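Local coordinates for fibroblast growth factor 18 (Homo sapiens, PDB 4CJM), which acts as a secreted, heparin-binding growth factor that signals through fibroblast growth factor receptors to control cell proliferation, differentiation and bone formation, at residues A[2-8]-A[35-41]; A[55-59]-A[69-73]. All coordinates share one frame; numbering follows the deposited sequence.

Interaction 1: A[2-8]-A[35-41]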
loop_
_atom_site.group_PDB
_atom_site.type_symbol
_atom_site.label_atom_id
_atom_site.label_comp_id
_atom_site.label_asym_id
_atom_site.label_seq_id
_atom_site.Cartn_x
_atom_site.Cartn_y
_atom_site.Cartn_z
ATOM N N GLN A 2 -10.149 -12.442 -7.172
ATOM C CA GLN A 2 -10.016 -11.452 -8.278
ATOM C C GLN A 2 -8.703 -10.680 -8.281
ATOM O O GLN A 2 -8.288 -10.162 -7.253
ATOM C CB GLN A 2 -11.134 -10.412 -8.187
ATOM C CG GLN A 2 -12.530 -10.995 -8.276
ATOM C CD GLN A 2 -13.593 -10.014 -7.818
ATOM O OE1 GLN A 2 -13.290 -8.955 -7.260
ATOM N NE2 GLN A 2 -14.849 -10.370 -8.040
ATOM N N LEU A 3 -8.086 -10.574 -9.461
ATOM C CA LEU A 3 -6.848 -9.810 -9.656
ATOM C C LEU A 3 -7.117 -8.505 -10.419
ATOM O O LEU A 3 -7.805 -8.526 -11.429
ATOM C CB LEU A 3 -5.833 -10.680 -10.408
ATOM C CG LEU A 3 -4.405 -10.116 -10.446
ATOM C CD1 LEU A 3 -3.616 -10.564 -9.233
ATOM C CD2 LEU A 3 -3.662 -10.512 -11.708
ATOM N N ARG A 4 -6.547 -7.391 -9.966
ATOM C CA ARG A 4 -6.674 -6.120 -10.677
ATOM C C ARG A 4 -5.334 -5.384 -10.768
ATOM O O ARG A 4 -4.465 -5.526 -9.897
ATOM C CB ARG A 4 -7.678 -5.192 -9.978
ATOM C CG ARG A 4 -9.145 -5.594 -9.935
ATOM C CD ARG A 4 -9.959 -4.733 -8.956
ATOM N NE ARG A 4 -11.319 -5.220 -8.647
ATOM C CZ ARG A 4 -11.655 -6.219 -7.815
ATOM N NH1 ARG A 4 -10.744 -6.947 -7.168
ATOM N NH2 ARG A 4 -12.945 -6.511 -7.637
ATOM N N LEU A 5 -5.181 -4.571 -11.812
ATOM C CA LEU A 5 -3.976 -3.768 -12.013
ATOM C C LEU A 5 -4.308 -2.294 -11.826
ATOM O O LEU A 5 -5.232 -1.804 -12.443
ATOM C CB LEU A 5 -3.432 -3.994 -13.424
ATOM C CG LEU A 5 -2.238 -3.140 -13.877
ATOM C CD1 LEU A 5 -0.991 -3.492 -13.084
ATOM C CD2 LEU A 5 -1.981 -3.289 -15.371
ATOM N N TYR A 6 -3.567 -1.589 -10.976
ATOM C CA TYR A 6 -3.727 -0.142 -10.869
ATOM C C TYR A 6 -2.627 0.536 -10.062
ATOM O O TYR A 6 -1.670 -0.110 -9.646
ATOM C CB TYR A 6 -5.121 0.226 -10.313
ATOM C CG TYR A 6 -5.504 -0.395 -8.980
ATOM C CD1 TYR A 6 -4.943 0.064 -7.794
ATOM C CD2 TYR A 6 -6.482 -1.389 -8.910
ATOM C CE1 TYR A 6 -5.314 -0.476 -6.575
ATOM C CE2 TYR A 6 -6.854 -1.939 -7.706
ATOM C CZ TYR A 6 -6.273 -1.478 -6.535
ATOM O OH TYR A 6 -6.627 -2.052 -5.331
ATOM N N GLN A 7 -2.769 1.850 -9.879
ATOM C CA GLN A 7 -1.850 2.668 -9.101
ATOM C C GLN A 7 -2.540 3.242 -7.880
ATOM O O GLN A 7 -3.753 3.455 -7.897
ATOM C CB GLN A 7 -1.356 3.825 -9.952
ATOM C CG GLN A 7 -0.668 3.390 -11.223
ATOM C CD GLN A 7 -0.304 4.555 -12.103
ATOM O OE1 GLN A 7 0.873 4.814 -12.337
ATOM N NE2 GLN A 7 -1.305 5.248 -12.620
ATOM N N LEU A 8 -1.762 3.486 -6.822
ATOM C CA LEU A 8 -2.280 4.081 -5.604
ATOM C C LEU A 8 -1.677 5.467 -5.389
ATOM O O LEU A 8 -0.476 5.601 -5.148
ATOM C CB LEU A 8 -1.997 3.191 -4.411
ATOM C CG LEU A 8 -2.943 1.985 -4.277
ATOM C CD1 LEU A 8 -2.411 0.975 -3.262
ATOM C CD2 LEU A 8 -4.347 2.410 -3.899
ATOM N N ALA A 35 5.251 1.733 -10.116
ATOM C CA ALA A 35 3.995 2.098 -9.489
ATOM C C ALA A 35 2.818 1.251 -9.966
ATOM O O ALA A 35 1.706 1.392 -9.466
ATOM C CB ALA A 35 3.713 3.565 -9.740
ATOM N N GLN A 36 3.056 0.377 -10.926
ATOM C CA GLN A 36 2.010 -0.510 -11.411
ATOM C C GLN A 36 1.862 -1.644 -10.423
ATOM O O GLN A 36 2.810 -2.399 -10.207
ATOM C CB GLN A 36 2.363 -1.055 -12.790
ATOM C CG GLN A 36 2.726 0.026 -13.802
ATOM C CD GLN A 36 1.732 1.159 -13.793
ATOM O OE1 GLN A 36 0.543 0.953 -14.064
ATOM N NE2 GLN A 36 2.196 2.361 -13.455
ATOM N N LEU A 37 0.682 -1.753 -9.823
ATOM C CA LEU A 37 0.440 -2.722 -8.749
ATOM C C LEU A 37 -0.579 -3.774 -9.141
ATOM O O LEU A 37 -1.679 -3.449 -9.592
ATOM C CB LEU A 37 -0.056 -2.005 -7.506
ATOM C CG LEU A 37 0.758 -0.789 -7.071
ATOM C CD1 LEU A 37 0.183 -0.200 -5.799
ATOM C CD2 LEU A 37 2.212 -1.119 -6.850
ATOM N N LEU A 38 -0.187 -5.042 -9.032
ATOM C CA LEU A 38 -1.136 -6.142 -9.167
ATOM C C LEU A 38 -1.726 -6.373 -7.782
ATOM O O LEU A 38 -0.991 -6.645 -6.835
ATOM C CB LEU A 38 -0.455 -7.387 -9.719
ATOM C CG LEU A 38 -0.019 -7.252 -11.187
ATOM C CD1 LEU A 38 1.042 -8.297 -11.541
ATOM C CD2 LEU A 38 -1.200 -7.367 -12.145
ATOM N N VAL A 39 -3.043 -6.248 -7.679
ATOM C CA VAL A 39 -3.719 -6.348 -6.413
ATOM C C VAL A 39 -4.681 -7.517 -6.431
ATOM O O VAL A 39 -5.528 -7.652 -7.322
ATOM C CB VAL A 39 -4.506 -5.081 -6.095
ATOM C CG1 VAL A 39 -5.173 -5.208 -4.740
ATOM C CG2 VAL A 39 -3.577 -3.884 -6.108
ATOM N N GLU A 40 -4.518 -8.387 -5.446
ATOM C CA GLU A 40 -5.288 -9.602 -5.356
ATOM C C GLU A 40 -6.320 -9.371 -4.269
ATOM O O GLU A 40 -5.961 -8.945 -3.192
ATOM C CB GLU A 40 -4.335 -10.731 -4.968
ATOM C CG GLU A 40 -4.917 -12.117 -5.150
ATOM C CD GLU A 40 -3.851 -13.190 -5.048
ATOM O OE1 GLU A 40 -2.711 -12.875 -4.600
ATOM O OE2 GLU A 40 -4.150 -14.343 -5.422
ATOM N N THR A 41 -7.594 -9.619 -4.553
ATOM C CA THR A 41 -8.661 -9.364 -3.580
ATOM C C THR A 41 -9.377 -10.680 -3.279
ATOM O O THR A 41 -9.860 -11.321 -4.191
ATOM C CB THR A 41 -9.664 -8.309 -4.100
ATOM O OG1 THR A 41 -8.958 -7.140 -4.537
ATOM C CG2 THR A 41 -10.639 -7.893 -3.008
#
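Y6 and V39 meet at the middle of this antiparallel strand pair. The tyrosine ring slants across the valine, and V39 CG2 makes an off-centre CH-pi contact, 4.1 Å from the Y6 ring centroid. The ring gets there because Y6 CG stands between its own backbone N and carbonyl carbon (chi1 55°), which directs the ring toward V39. Y6 OH then ends beside both V39 methyl groups. L37 shares this face of the sheet; its CD1 meets L8 CD1 at 3.8 Å, the two side chains crossing at about a right angle. L37 also packs on I50 and V39 on V48, both of the next strand, 47-52.

The other face carries L3, L5 and L38. L38 CD2 is wedged between L5 CD1 and L3 CD2, 4.0 Å from each.

Q7 and Q36 run side by side, pointing the same way, with their amide planes 49° apart. Q36 NE2 donates to Q7 OE1 at 3.0 Å, but it comes from above the carbonyl plane rather than along a lone pair. Each amide has a further partner: G31 N donates to Q7 OE1, and Q36 NE2 also donates to the D32 carbonyl.

Paired backbone bonds join R4 with V39 and Y6 with L37. R4 O receives V39 N at 2.7 Å, close to straight at 171°. A similar pair joins Q2 and T41.

The chemistry is thus split. Backbone bonds set the register, apolar contacts form on both faces, the Y6, L37 and V39 side being the buried one, and the glutamine amides tie the end of the pair to G31 and D32.

Interaction 2: A[55-59]-A[69-73]; sequences TEFYL and GKPDG
The F57 ring lies against the backbone where K70 passes into P71. P71 N sits 3.9 Å above the ring plane, over its centre. On the same side, P71 CD makes a CH-pi contact 4.2 Å from the F57 centroid. Phenylalanine and proline lie side by side, pointing the same way.

The Y58 ring takes the bend that follows. G73 CA lies over one face, offset toward the rim, 3.9 Å from the Y58 centroid. The carbonyl oxygens of K70 and P71 are at the ring edge, in its plane. Y58 CG is anti to the carbonyl carbon (chi1 -70°), which turns the ring toward the 71-73 bend. R49 and K51 also touch Y58, and R49 NE bonds to the G73 carbonyl.

Y58 and K70 form an antiparallel hydrogen-bonded pair. Y58 N donates to K70 O at 2.7 Å, and K70 N returns a bond to Y58 O at 2.9 Å. Before the strand, T55 OG1 accepts from F57 N in an ST turn.

The arrangement is the open end of a beta hairpin, strands 58-61 and 67-70, within the beta-trefoil fold of fibroblast growth factors.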
loop_
_atom_site.group_PDB
_atom_site.type_symbol
_atom_site.label_atom_id
_atom_site.label_comp_id
_atom_site.label_asym_id
_atom_site.label_seq_id
_atom_site.Cartn_x
_atom_site.Cartn_y
_atom_site.Cartn_z
ATOM N N THR A 55 8.867 -5.461 -10.216
ATOM C CA THR A 55 9.800 -6.195 -9.357
ATOM C C THR A 55 9.285 -7.576 -8.925
ATOM O O THR A 55 10.078 -8.459 -8.615
ATOM C CB THR A 55 10.152 -5.396 -8.091
ATOM O OG1 THR A 55 8.969 -5.170 -7.332
ATOM C CG2 THR A 55 10.783 -4.083 -8.450
ATOM N N GLU A 56 7.963 -7.736 -8.912
ATOM C CA GLU A 56 7.276 -8.943 -8.411
ATOM C C GLU A 56 7.395 -9.089 -6.913
ATOM O O GLU A 56 7.175 -10.166 -6.382
ATOM C CB GLU A 56 7.732 -10.214 -9.138
ATOM C CG GLU A 56 7.434 -10.161 -10.622
ATOM C CD GLU A 56 6.050 -10.650 -11.047
ATOM O OE1 GLU A 56 5.320 -11.341 -10.275
ATOM O OE2 GLU A 56 5.706 -10.329 -12.215
ATOM N N PHE A 57 7.715 -7.991 -6.231
ATOM C CA PHE A 57 7.816 -7.978 -4.774
ATOM C C PHE A 57 6.482 -7.559 -4.185
ATOM O O PHE A 57 5.816 -6.678 -4.724
ATOM C CB PHE A 57 8.889 -6.997 -4.304
ATOM C CG PHE A 57 10.287 -7.566 -4.308
ATOM C CD1 PHE A 57 10.717 -8.405 -5.324
ATOM C CD2 PHE A 57 11.188 -7.223 -3.298
ATOM C CE1 PHE A 57 12.005 -8.906 -5.314
ATOM C CE2 PHE A 57 12.469 -7.715 -3.295
ATOM C CZ PHE A 57 12.879 -8.560 -4.301
ATOM N N TYR A 58 6.094 -8.209 -3.086
ATOM C CA TYR A 58 4.872 -7.872 -2.396
ATOM C C TYR A 58 5.166 -6.770 -1.427
ATOM O O TYR A 58 6.211 -6.758 -0.771
ATOM C CB TYR A 58 4.314 -9.073 -1.643
ATOM C CG TYR A 58 3.764 -10.152 -2.550
ATOM C CD1 TYR A 58 4.602 -11.099 -3.113
ATOM C CD2 TYR A 58 2.404 -10.227 -2.833
ATOM C CE1 TYR A 58 4.097 -12.078 -3.946
ATOM C CE2 TYR A 58 1.888 -11.208 -3.660
ATOM C CZ TYR A 58 2.729 -12.121 -4.220
ATOM O OH TYR A 58 2.213 -13.099 -5.048
ATOM N N LEU A 59 4.207 -5.853 -1.304
ATOM C CA LEU A 59 4.218 -4.847 -0.256
ATOM C C LEU A 59 3.818 -5.497 1.060
ATOM O O LEU A 59 2.748 -6.122 1.147
ATOM C CB LEU A 59 3.227 -3.738 -0.597
ATOM C CG LEU A 59 2.988 -2.702 0.501
ATOM C CD1 LEU A 59 4.250 -1.885 0.722
ATOM C CD2 LEU A 59 1.846 -1.790 0.116
ATOM N N GLY A 69 9.338 -4.310 0.737
ATOM C CA GLY A 69 8.990 -5.206 -0.363
ATOM C C GLY A 69 9.646 -6.548 -0.128
ATOM O O GLY A 69 10.796 -6.608 0.313
ATOM N N LYS A 70 8.918 -7.626 -0.422
ATOM C CA LYS A 70 9.450 -8.986 -0.258
ATOM C C LYS A 70 9.068 -9.881 -1.421
ATOM O O LYS A 70 7.935 -9.826 -1.907
ATOM C CB LYS A 70 8.910 -9.620 1.021
ATOM C CG LYS A 70 9.197 -8.809 2.270
ATOM C CD LYS A 70 8.569 -9.430 3.489
ATOM C CE LYS A 70 9.268 -10.702 3.894
ATOM N NZ LYS A 70 8.901 -11.009 5.299
ATOM N N PRO A 71 9.990 -10.745 -1.852
ATOM C CA PRO A 71 9.635 -11.660 -2.928
ATOM C C PRO A 71 8.583 -12.682 -2.508
ATOM O O PRO A 71 7.751 -13.085 -3.315
ATOM C CB PRO A 71 10.962 -12.328 -3.282
ATOM C CG PRO A 71 11.812 -12.185 -2.069
ATOM C CD PRO A 71 11.337 -10.987 -1.318
ATOM N N ASP A 72 8.616 -13.103 -1.254
ATOM C CA ASP A 72 7.672 -14.090 -0.760
ATOM C C ASP A 72 6.509 -13.372 -0.095
ATOM O O ASP A 72 6.703 -12.677 0.880
ATOM C CB ASP A 72 8.404 -15.033 0.200
ATOM C CG ASP A 72 7.504 -15.961 0.925
ATOM O OD1 ASP A 72 6.266 -15.789 0.908
ATOM O OD2 ASP A 72 8.095 -16.878 1.533
ATOM N N GLY A 73 5.301 -13.575 -0.616
ATOM C CA GLY A 73 4.104 -12.960 -0.064
ATOM C C GLY A 73 3.179 -13.903 0.704
ATOM O O GLY A 73 2.011 -13.593 0.871
#

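From the N terminus, strand 3-10 leads into the short strands 16-19, 24-25 and 27-28. Interaction 1 closes this excursion by bringing 35-41 back beside 2-8. Strand 47-52 then runs antiparallel to 37-41 and leads on to 55-59. Interaction 2 closes a much shorter loop, the hairpin 58-61 and 67-70. The two contacts follow in series, neither nested nor crossed. Their centres are about 13 Å apart, and they do not touch. Strand 47-52 links them: it pairs with 37-41, while its I50 shares a backbone hydrogen bond with L59. Strand 125-128 later pairs with the other side of 3-10, so 3-10 lies between early and late strands of the trefoil.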